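Local coordinates for metal cation efflux system protein CzcD (Cupriavidus metallidurans, PDB 6VD9), which binds and transports zinc, probably exporting cations from the cytoplasm to the periplasm, and mediates resistance to cobalt, cadmium and zinc through regulation of the Czc system, at residues 17-22 and 39-44; 23-28 and 35-40. One frame throughout, in Å; residues are numbered along the deposited sequence. Where two conformers were deposited one is given.

Contact 1 of 2, residues 17-22 and 39-44. With NI (nickel (II) ion), chain E.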
ATOM      1  N   GLY A  17     -14.486  -2.429  -8.197  1.00 19.19           N
ATOM      2  CA  GLY A  17     -14.081  -1.173  -7.518  1.00 19.06           C
ATOM      3  C   GLY A  17     -12.698  -0.709  -7.926  1.00 20.85           C
ATOM      4  O   GLY A  17     -12.267   0.331  -7.407  1.00 20.49           O
ATOM      5  N   VAL A  18     -12.003  -1.470  -8.794  1.00 18.95           N
ATOM      6  CA  VAL A  18     -10.688  -1.085  -9.395  1.00 19.87           C
ATOM      7  C   VAL A  18     -10.935  -0.412 -10.742  1.00 21.00           C
ATOM      8  O   VAL A  18     -11.472  -1.100 -11.635  1.00 21.42           O
ATOM      9  CB  VAL A  18      -9.758  -2.284  -9.608  1.00 19.48           C
ATOM     10  CG1 VAL A  18      -8.526  -1.858 -10.370  1.00 19.17           C
ATOM     11  CG2 VAL A  18      -9.378  -2.973  -8.301  1.00 20.79           C
ATOM     12  N   LYS A  19     -10.559   0.858 -10.855  1.00 19.26           N
ATOM     13  CA  LYS A  19     -10.665   1.675 -12.082  1.00 21.39           C
ATOM     14  C   LYS A  19      -9.385   1.465 -12.928  1.00 21.26           C
ATOM     15  O   LYS A  19      -9.478   1.256 -14.157  1.00 19.92           O
ATOM     16  CB  LYS A  19     -11.033   3.112 -11.657  1.00 23.89           C
ATOM     17  CG  LYS A  19     -11.142   4.138 -12.776  1.00 27.87           C
ATOM     18  CD  LYS A  19     -11.108   5.627 -12.314  1.00 30.34           C
ATOM     19  CE  LYS A  19     -11.324   6.613 -13.440  1.00 36.28           C
ATOM     20  NZ  LYS A  19     -11.269   8.037 -12.999  1.00 41.58           N
ATOM     21  N   SER A  20      -8.189   1.514 -12.315  1.00 18.24           N
ATOM     22  CA  SER A  20      -6.906   1.385 -13.034  1.00 16.98           C
ATOM     23  C   SER A  20      -5.806   1.077 -12.012  1.00 15.90           C
ATOM     24  O   SER A  20      -6.062   1.187 -10.817  1.00 16.13           O
ATOM     25  CB  SER A  20      -6.602   2.627 -13.829  1.00 17.27           C
ATOM     26  OG  SER A  20      -6.372   3.749 -12.983  1.00 18.05           O
ATOM     27  N   PHE A  21      -4.609   0.803 -12.456  1.00 16.29           N
ATOM     28  CA  PHE A  21      -3.468   0.641 -11.531  1.00 15.86           C
ATOM     29  C   PHE A  21      -2.207   1.111 -12.219  1.00 16.90           C
ATOM     30  O   PHE A  21      -2.167   1.173 -13.448  1.00 19.60           O
ATOM     31  CB  PHE A  21      -3.397  -0.817 -11.081  1.00 16.37           C
ATOM     32  CG  PHE A  21      -2.856  -1.745 -12.135  1.00 17.51           C
ATOM     33  CD1 PHE A  21      -1.529  -2.044 -12.158  1.00 17.42           C
ATOM     34  CD2 PHE A  21      -3.702  -2.413 -13.014  1.00 18.27           C
ATOM     35  CE1 PHE A  21      -1.019  -2.852 -13.165  1.00 21.60           C
ATOM     36  CE2 PHE A  21      -3.193  -3.270 -13.976  1.00 17.77           C
ATOM     37  CZ  PHE A  21      -1.865  -3.505 -14.024  1.00 20.34           C
ATOM     38  N   HIS A  22      -1.165   1.370 -11.458  1.00 16.06           N
ATOM     39  CA  HIS A  22       0.161   1.679 -12.044  1.00 16.32           C
ATOM     40  C   HIS A  22       1.191   1.239 -11.027  1.00 16.93           C
ATOM     41  O   HIS A  22       0.792   0.904  -9.871  1.00 14.96           O
ATOM     42  CB  HIS A  22       0.254   3.165 -12.397  1.00 16.05           C
ATOM     43  CG  HIS A  22      -0.057   4.071 -11.263  1.00 19.27           C
ATOM     44  ND1 HIS A  22      -1.374   4.476 -10.957  1.00 20.71           N
ATOM     45  CD2 HIS A  22       0.743   4.693 -10.377  1.00 21.78           C
ATOM     46  CE1 HIS A  22      -1.333   5.280  -9.914  1.00 20.01           C
ATOM     47  NE2 HIS A  22      -0.071   5.432  -9.548  1.00 21.60           N
ATOM     48  N   HIS A  39      -0.034   0.544  -6.990  1.00 15.13           N
ATOM     49  CA  HIS A  39      -0.911   1.721  -6.773  1.00 15.88           C
ATOM     50  C   HIS A  39      -2.238   1.536  -7.525  1.00 16.81           C
ATOM     51  O   HIS A  39      -2.229   1.454  -8.758  1.00 19.91           O
ATOM     52  CB  HIS A  39      -0.203   3.023  -7.121  1.00 18.36           C
ATOM     53  CG  HIS A  39       0.971   3.312  -6.251  1.00 20.23           C
ATOM     54  ND1 HIS A  39       1.233   4.582  -5.786  1.00 25.50           N
ATOM     55  CD2 HIS A  39       1.989   2.537  -5.810  1.00 23.32           C
ATOM     56  CE1 HIS A  39       2.351   4.563  -5.081  1.00 24.60           C
ATOM     57  NE2 HIS A  39       2.821   3.331  -5.069  1.00 21.45           N
ATOM     58  N   VAL A  40      -3.348   1.507  -6.807  1.00 14.67           N
ATOM     59  CA  VAL A  40      -4.683   1.242  -7.415  1.00 16.03           C
ATOM     60  C   VAL A  40      -5.504   2.527  -7.390  1.00 17.53           C
ATOM     61  O   VAL A  40      -5.604   3.189  -6.311  1.00 18.35           O
ATOM     62  CB  VAL A  40      -5.409   0.092  -6.709  1.00 16.71           C
ATOM     63  CG1 VAL A  40      -6.848  -0.022  -7.157  1.00 17.42           C
ATOM     64  CG2 VAL A  40      -4.652  -1.215  -6.921  1.00 17.36           C
ATOM     65  N   VAL A  41      -6.110   2.870  -8.525  1.00 17.13           N
ATOM     66  CA  VAL A  41      -7.110   3.972  -8.544  1.00 17.17           C
ATOM     67  C   VAL A  41      -8.465   3.289  -8.359  1.00 17.46           C
ATOM     68  O   VAL A  41      -8.839   2.468  -9.215  1.00 16.77           O
ATOM     69  CB  VAL A  41      -7.007   4.797  -9.831  1.00 18.73           C
ATOM     70  CG1 VAL A  41      -8.084   5.878  -9.868  1.00 21.31           C
ATOM     71  CG2 VAL A  41      -5.608   5.390  -9.999  1.00 19.34           C
ATOM     72  N   ASN A  42      -9.152   3.546  -7.244  1.00 16.71           N
ATOM     73  CA  ASN A  42     -10.450   2.878  -6.961  1.00 17.26           C
ATOM     74  C   ASN A  42     -11.542   3.754  -7.570  1.00 17.01           C
ATOM     75  O   ASN A  42     -11.268   4.954  -7.782  1.00 16.77           O
ATOM     76  CB  ASN A  42     -10.666   2.632  -5.474  1.00 18.82           C
ATOM     77  CG  ASN A  42     -10.593   3.906  -4.661  1.00 19.02           C
ATOM     78  OD1 ASN A  42     -11.644   4.479  -4.322  1.00 24.31           O
ATOM     79  ND2 ASN A  42      -9.396   4.327  -4.302  1.00 15.19           N
ATOM     80  N   ASP A  43     -12.705   3.178  -7.807  1.00 18.45           N
ATOM     81  CA  ASP A  43     -13.933   3.946  -8.170  1.00 20.75           C
ATOM     82  C   ASP A  43     -14.337   4.863  -7.003  1.00 21.22           C
ATOM     83  O   ASP A  43     -14.219   4.442  -5.822  1.00 19.30           O
ATOM     84  CB  ASP A  43     -15.126   3.057  -8.507  1.00 24.31           C
ATOM     85  CG  ASP A  43     -16.243   3.854  -9.188  1.00 26.92           C
ATOM     86  OD1 ASP A  43     -15.964   4.361 -10.286  1.00 32.38           O
ATOM     87  OD2 ASP A  43     -17.388   4.008  -8.604  1.00 27.73           O
ATOM     88  N   THR A  44     -14.865   6.052  -7.317  1.00 23.60           N
ATOM     89  CA  THR A  44     -15.418   7.000  -6.313  1.00 23.94           C
ATOM     90  C   THR A  44     -16.523   6.372  -5.433  1.00 23.16           C
ATOM     91  O   THR A  44     -16.785   6.949  -4.334  1.00 23.64           O
ATOM     92  CB  THR A  44     -15.954   8.277  -6.973  1.00 28.11           C
ATOM     93  OG1 THR A  44     -16.937   7.860  -7.917  1.00 28.25           O
ATOM     94  CG2 THR A  44     -14.876   9.119  -7.595  1.00 27.88           C
TER
HETATM   95 NI    NI E 301       0.551   6.439  -7.550  0.50 22.99          NI
HETATM   96  O   HOH W   1       2.891   6.587  -8.402  1.00 35.93           O
HETATM   97  O   HOH W   2       0.950   7.660  -6.158  1.00 32.80           O
HETATM   98  O   HOH W   3      -0.106   8.334  -8.586  1.00 37.86           O

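Contact 2 of 2, residues 23-28 and 35-40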
ATOM      1  N   ASP A  23       2.456   1.315 -11.419  1.00 18.17           N
ATOM      2  CA  ASP A  23       3.624   1.037 -10.532  1.00 20.13           C
ATOM      3  C   ASP A  23       3.445  -0.350  -9.873  1.00 20.75           C
ATOM      4  O   ASP A  23       3.702  -0.467  -8.646  1.00 20.15           O
ATOM      5  CB  ASP A  23       3.800   2.121  -9.459  1.00 23.83           C
ATOM      6  CG  ASP A  23       4.012   3.555  -9.950  1.00 29.76           C
ATOM      7  OD1 ASP A  23       4.005   3.764 -11.138  1.00 31.09           O
ATOM      8  OD2 ASP A  23       4.131   4.458  -9.098  1.00 39.95           O
ATOM      9  N   LEU A  24       3.009  -1.356 -10.636  1.00 20.10           N
ATOM     10  CA  LEU A  24       2.965  -2.759 -10.172  1.00 18.31           C
ATOM     11  C   LEU A  24       4.398  -3.263 -10.175  1.00 17.68           C
ATOM     12  O   LEU A  24       5.050  -3.194 -11.261  1.00 24.46           O
ATOM     13  CB  LEU A  24       2.072  -3.617 -11.079  1.00 17.53           C
ATOM     14  CG  LEU A  24       2.042  -5.105 -10.797  1.00 16.67           C
ATOM     15  CD1 LEU A  24       1.483  -5.394  -9.376  1.00 16.27           C
ATOM     16  CD2 LEU A  24       1.153  -5.800 -11.813  1.00 19.10           C
ATOM     17  N   HIS A  25       4.879  -3.708  -9.039  1.00 15.86           N
ATOM     18  CA  HIS A  25       6.206  -4.368  -8.916  0.50 19.28           C
ATOM     19  C   HIS A  25       6.060  -5.719  -8.231  1.00 20.12           C
ATOM     20  O   HIS A  25       5.378  -5.827  -7.199  1.00 18.35           O
ATOM     21  CB  HIS A  25       7.221  -3.485  -8.192  0.50 19.49           C
ATOM     22  CG  HIS A  25       7.367  -2.121  -8.767  0.50 20.30           C
ATOM     23  ND1 HIS A  25       8.196  -1.847  -9.844  0.50 23.24           N
ATOM     24  CD2 HIS A  25       6.869  -0.932  -8.362  0.50 22.09           C
ATOM     25  CE1 HIS A  25       8.148  -0.556 -10.105  0.50 21.75           C
ATOM     26  NE2 HIS A  25       7.373   0.026  -9.200  0.50 22.22           N
ATOM     27  N   ILE A  26       6.672  -6.741  -8.817  1.00 19.40           N
ATOM     28  CA  ILE A  26       6.574  -8.121  -8.275  1.00 23.96           C
ATOM     29  C   ILE A  26       7.989  -8.683  -8.382  1.00 23.95           C
ATOM     30  O   ILE A  26       8.584  -8.654  -9.489  1.00 25.23           O
ATOM     31  CB  ILE A  26       5.520  -9.002  -8.982  1.00 24.01           C
ATOM     32  CG1 ILE A  26       4.117  -8.401  -9.064  1.00 27.18           C
ATOM     33  CG2 ILE A  26       5.451 -10.361  -8.298  1.00 24.46           C
ATOM     34  CD1 ILE A  26       3.133  -9.310  -9.782  1.00 27.20           C
ATOM     35  N   TRP A  27       8.563  -8.993  -7.236  1.00 27.11           N
ATOM     36  CA  TRP A  27       9.976  -9.414  -7.146  1.00 27.43           C
ATOM     37  C   TRP A  27      10.091 -10.510  -6.094  1.00 30.02           C
ATOM     38  O   TRP A  27       9.163 -10.650  -5.293  1.00 26.28           O
ATOM     39  CB  TRP A  27      10.862  -8.215  -6.840  1.00 29.03           C
ATOM     40  CG  TRP A  27      10.854  -7.688  -5.441  1.00 28.17           C
ATOM     41  CD1 TRP A  27      11.827  -7.878  -4.501  1.00 30.52           C
ATOM     42  CD2 TRP A  27       9.888  -6.798  -4.841  1.00 27.38           C
ATOM     43  NE1 TRP A  27      11.532  -7.190  -3.352  1.00 30.36           N
ATOM     44  CE2 TRP A  27      10.346  -6.518  -3.530  1.00 28.98           C
ATOM     45  CE3 TRP A  27       8.683  -6.217  -5.269  1.00 28.54           C
ATOM     46  CZ2 TRP A  27       9.651  -5.687  -2.653  1.00 27.92           C
ATOM     47  CZ3 TRP A  27       7.998  -5.387  -4.406  1.00 27.10           C
ATOM     48  CH2 TRP A  27       8.479  -5.123  -3.117  1.00 29.84           C
ATOM     49  N   ALA A  28      11.214 -11.236  -6.097  1.00 32.41           N
ATOM     50  CA  ALA A  28      11.492 -12.337  -5.146  1.00 34.72           C
ATOM     51  C   ALA A  28      12.231 -11.772  -3.929  1.00 32.30           C
ATOM     52  O   ALA A  28      13.198 -11.037  -4.110  1.00 36.00           O
ATOM     53  CB  ALA A  28      12.296 -13.424  -5.831  1.00 38.06           C
ATOM     54  N   SER A  35       7.024 -10.848  -3.516  1.00 24.81           N
ATOM     55  CA  SER A  35       6.605  -9.574  -2.889  1.00 24.28           C
ATOM     56  C   SER A  35       5.939  -8.737  -3.982  1.00 22.46           C
ATOM     57  O   SER A  35       6.417  -8.768  -5.106  1.00 20.90           O
ATOM     58  CB  SER A  35       7.770  -8.877  -2.262  1.00 26.78           C
ATOM     59  OG  SER A  35       7.387  -7.694  -1.598  1.00 25.74           O
ATOM     60  N   LEU A  36       4.878  -8.001  -3.654  1.00 21.62           N
ATOM     61  CA  LEU A  36       4.138  -7.214  -4.673  1.00 19.37           C
ATOM     62  C   LEU A  36       3.866  -5.842  -4.085  1.00 17.38           C
ATOM     63  O   LEU A  36       3.428  -5.780  -2.932  1.00 17.48           O
ATOM     64  CB  LEU A  36       2.827  -7.911  -5.021  1.00 18.83           C
ATOM     65  CG  LEU A  36       1.926  -7.198  -6.036  1.00 19.43           C
ATOM     66  CD1 LEU A  36       1.070  -8.181  -6.817  1.00 19.43           C
ATOM     67  CD2 LEU A  36       1.023  -6.190  -5.352  1.00 20.19           C
ATOM     68  N   THR A  37       4.065  -4.792  -4.877  1.00 17.16           N
ATOM     69  CA  THR A  37       3.508  -3.467  -4.510  1.00 17.15           C
ATOM     70  C   THR A  37       2.723  -3.003  -5.725  1.00 16.20           C
ATOM     71  O   THR A  37       3.136  -3.326  -6.859  1.00 15.31           O
ATOM     72  CB  THR A  37       4.572  -2.458  -4.065  1.00 17.94           C
ATOM     73  OG1 THR A  37       5.431  -2.234  -5.172  1.00 20.61           O
ATOM     74  CG2 THR A  37       5.412  -2.965  -2.907  1.00 20.11           C
ATOM     75  N   VAL A  38       1.697  -2.208  -5.476  1.00 14.75           N
ATOM     76  CA  VAL A  38       0.899  -1.649  -6.586  1.00 15.98           C
ATOM     77  C   VAL A  38       0.154  -0.421  -6.090  1.00 15.01           C
ATOM     78  O   VAL A  38      -0.145  -0.336  -4.896  1.00 14.95           O
ATOM     79  CB  VAL A  38      -0.010  -2.712  -7.230  1.00 15.35           C
ATOM     80  CG1 VAL A  38      -1.121  -3.193  -6.308  1.00 15.51           C
ATOM     81  CG2 VAL A  38      -0.551  -2.234  -8.569  1.00 17.86           C
ATOM     82  N   HIS A  39      -0.034   0.544  -6.990  1.00 15.13           N
ATOM     83  CA  HIS A  39      -0.911   1.721  -6.773  1.00 15.88           C
ATOM     84  C   HIS A  39      -2.238   1.536  -7.525  1.00 16.81           C
ATOM     85  O   HIS A  39      -2.229   1.454  -8.758  1.00 19.91           O
ATOM     86  CB  HIS A  39      -0.203   3.023  -7.121  1.00 18.36           C
ATOM     87  CG  HIS A  39       0.971   3.312  -6.251  1.00 20.23           C
ATOM     88  ND1 HIS A  39       1.233   4.582  -5.786  1.00 25.50           N
ATOM     89  CD2 HIS A  39       1.989   2.537  -5.810  1.00 23.32           C
ATOM     90  CE1 HIS A  39       2.351   4.563  -5.081  1.00 24.60           C
ATOM     91  NE2 HIS A  39       2.821   3.331  -5.069  1.00 21.45           N
ATOM     92  N   VAL A  40      -3.348   1.507  -6.807  1.00 14.67           N
ATOM     93  CA  VAL A  40      -4.683   1.242  -7.415  1.00 16.03           C
ATOM     94  C   VAL A  40      -5.504   2.527  -7.390  1.00 17.53           C
ATOM     95  O   VAL A  40      -5.604   3.189  -6.311  1.00 18.35           O
ATOM     96  CB  VAL A  40      -5.409   0.092  -6.709  1.00 16.71           C
ATOM     97  CG1 VAL A  40      -6.848  -0.022  -7.157  1.00 17.42           C
ATOM     98  CG2 VAL A  40      -4.652  -1.215  -6.921  1.00 17.36           C
TER
HETATM   99  O   HOH W   4       4.567  -0.014  -6.363  1.00 28.58           O

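Contact 1 of 2, residues 17-22 and 39-44
A nickel site marks one end of this contact, where His22 and His39 form a pair on neighbouring antiparallel strands. His22 NE2 binds the nickel at 2.3 Å, while His39 ND1 stands at a longer 2.7 Å; Glu74 is the third protein residue of the site, and three waters complete the surroundings. With CG held between its backbone N and carbonyl carbon (chi1 54°), the His22 imidazole leans toward strand 34-42, and His39 CB lies over its face, 3.7 Å from the ring centroid, a CH-pi contact. The ring planes meet obliquely, at 44°. In the backbone of the same pair, His22 N donates to His39 O at 2.9 Å and His39 N returns a bond to His22 O at 3.0 Å. Farther along the beta ladder, a classic beta bulge sets two residues, Lys19 and Ser20, against the single residue Val41: Val41 O accepts from Lys19 N at 2.9 Å and, weakly, from Ser20 N at 3.3 Å. There Ser20 OG rests 3.4 Å from Val41 CB, and CD of the extended Lys19 chain touches Val41 CG1. On the face that carries Phe21 and Val40, Val18 meets Val40 roughly at right angles, and helix 5-13 covers Val18 and Phe21.

Contact 2 of 2, residues 23-28 and 35-40
Trp27 lies flat over Ser35, its six-membered ring centred above Ser35 CB: the carbon is 3.7 Å from the centroid and only 10° off the normal, which defines a CH-pi contact over the face. Trp27 CG sits between the backbone N and carbonyl carbon (chi1 75°), a setting that folds the indole across the neighbouring strand; its CH2 corner then reaches Thr37 CG2 at 3.8 Å, the methyl lying at the ring edge. The indole also meets Trp27 of the second subunit, and Thr37 packs on its own counterpart there, so this face of the hairpin belongs to the dimer interface of the C-terminal, predicted cytoplasmic domain of a cation diffusion facilitator. The hairpin's ladder is regular antiparallel: His25 and Thr37 form one hydrogen-bonded pair (His25 N to Thr37 O 2.8 Å), Trp27 and Ser35 the next (Ser35 N to Trp27 O 2.8 Å). Between them Ile26 and Leu36, a non-hydrogen-bonded pair, project to the other face and run alongside each other with their CD1 methyls 3.8 Å apart. Leu24 joins this apolar row by its CD1 branch, which sits 3.7 Å from Val38 CB and 3.8 Å from Leu36 CD1. Helix 5-13 touches Leu24 and Ile26 from this side.

In the fold
After helix 5-13 the chain enters strand 18-28, turns and comes back along strand 34-42. Contact 2 closes the shorter loop, joining the hairpin arms nearest the turn; contact 1 encloses it, pairing the start of the first arm with the end of the second. The two do not cross; their centres lie 14 Å apart. They adjoin at Val38, whose CG2 is 3.7 Å from Phe21 CD1; their segments overlap at His39 and Val40, of which only His39 touches the partner strand in both. Between the pairs His22-His39 and His25-Thr37 the first strand has two residues against one, including Asp23 with its positive phi. Strand 68-74 flanks strand 34-42 in parallel, and both contacts touch the second subunit.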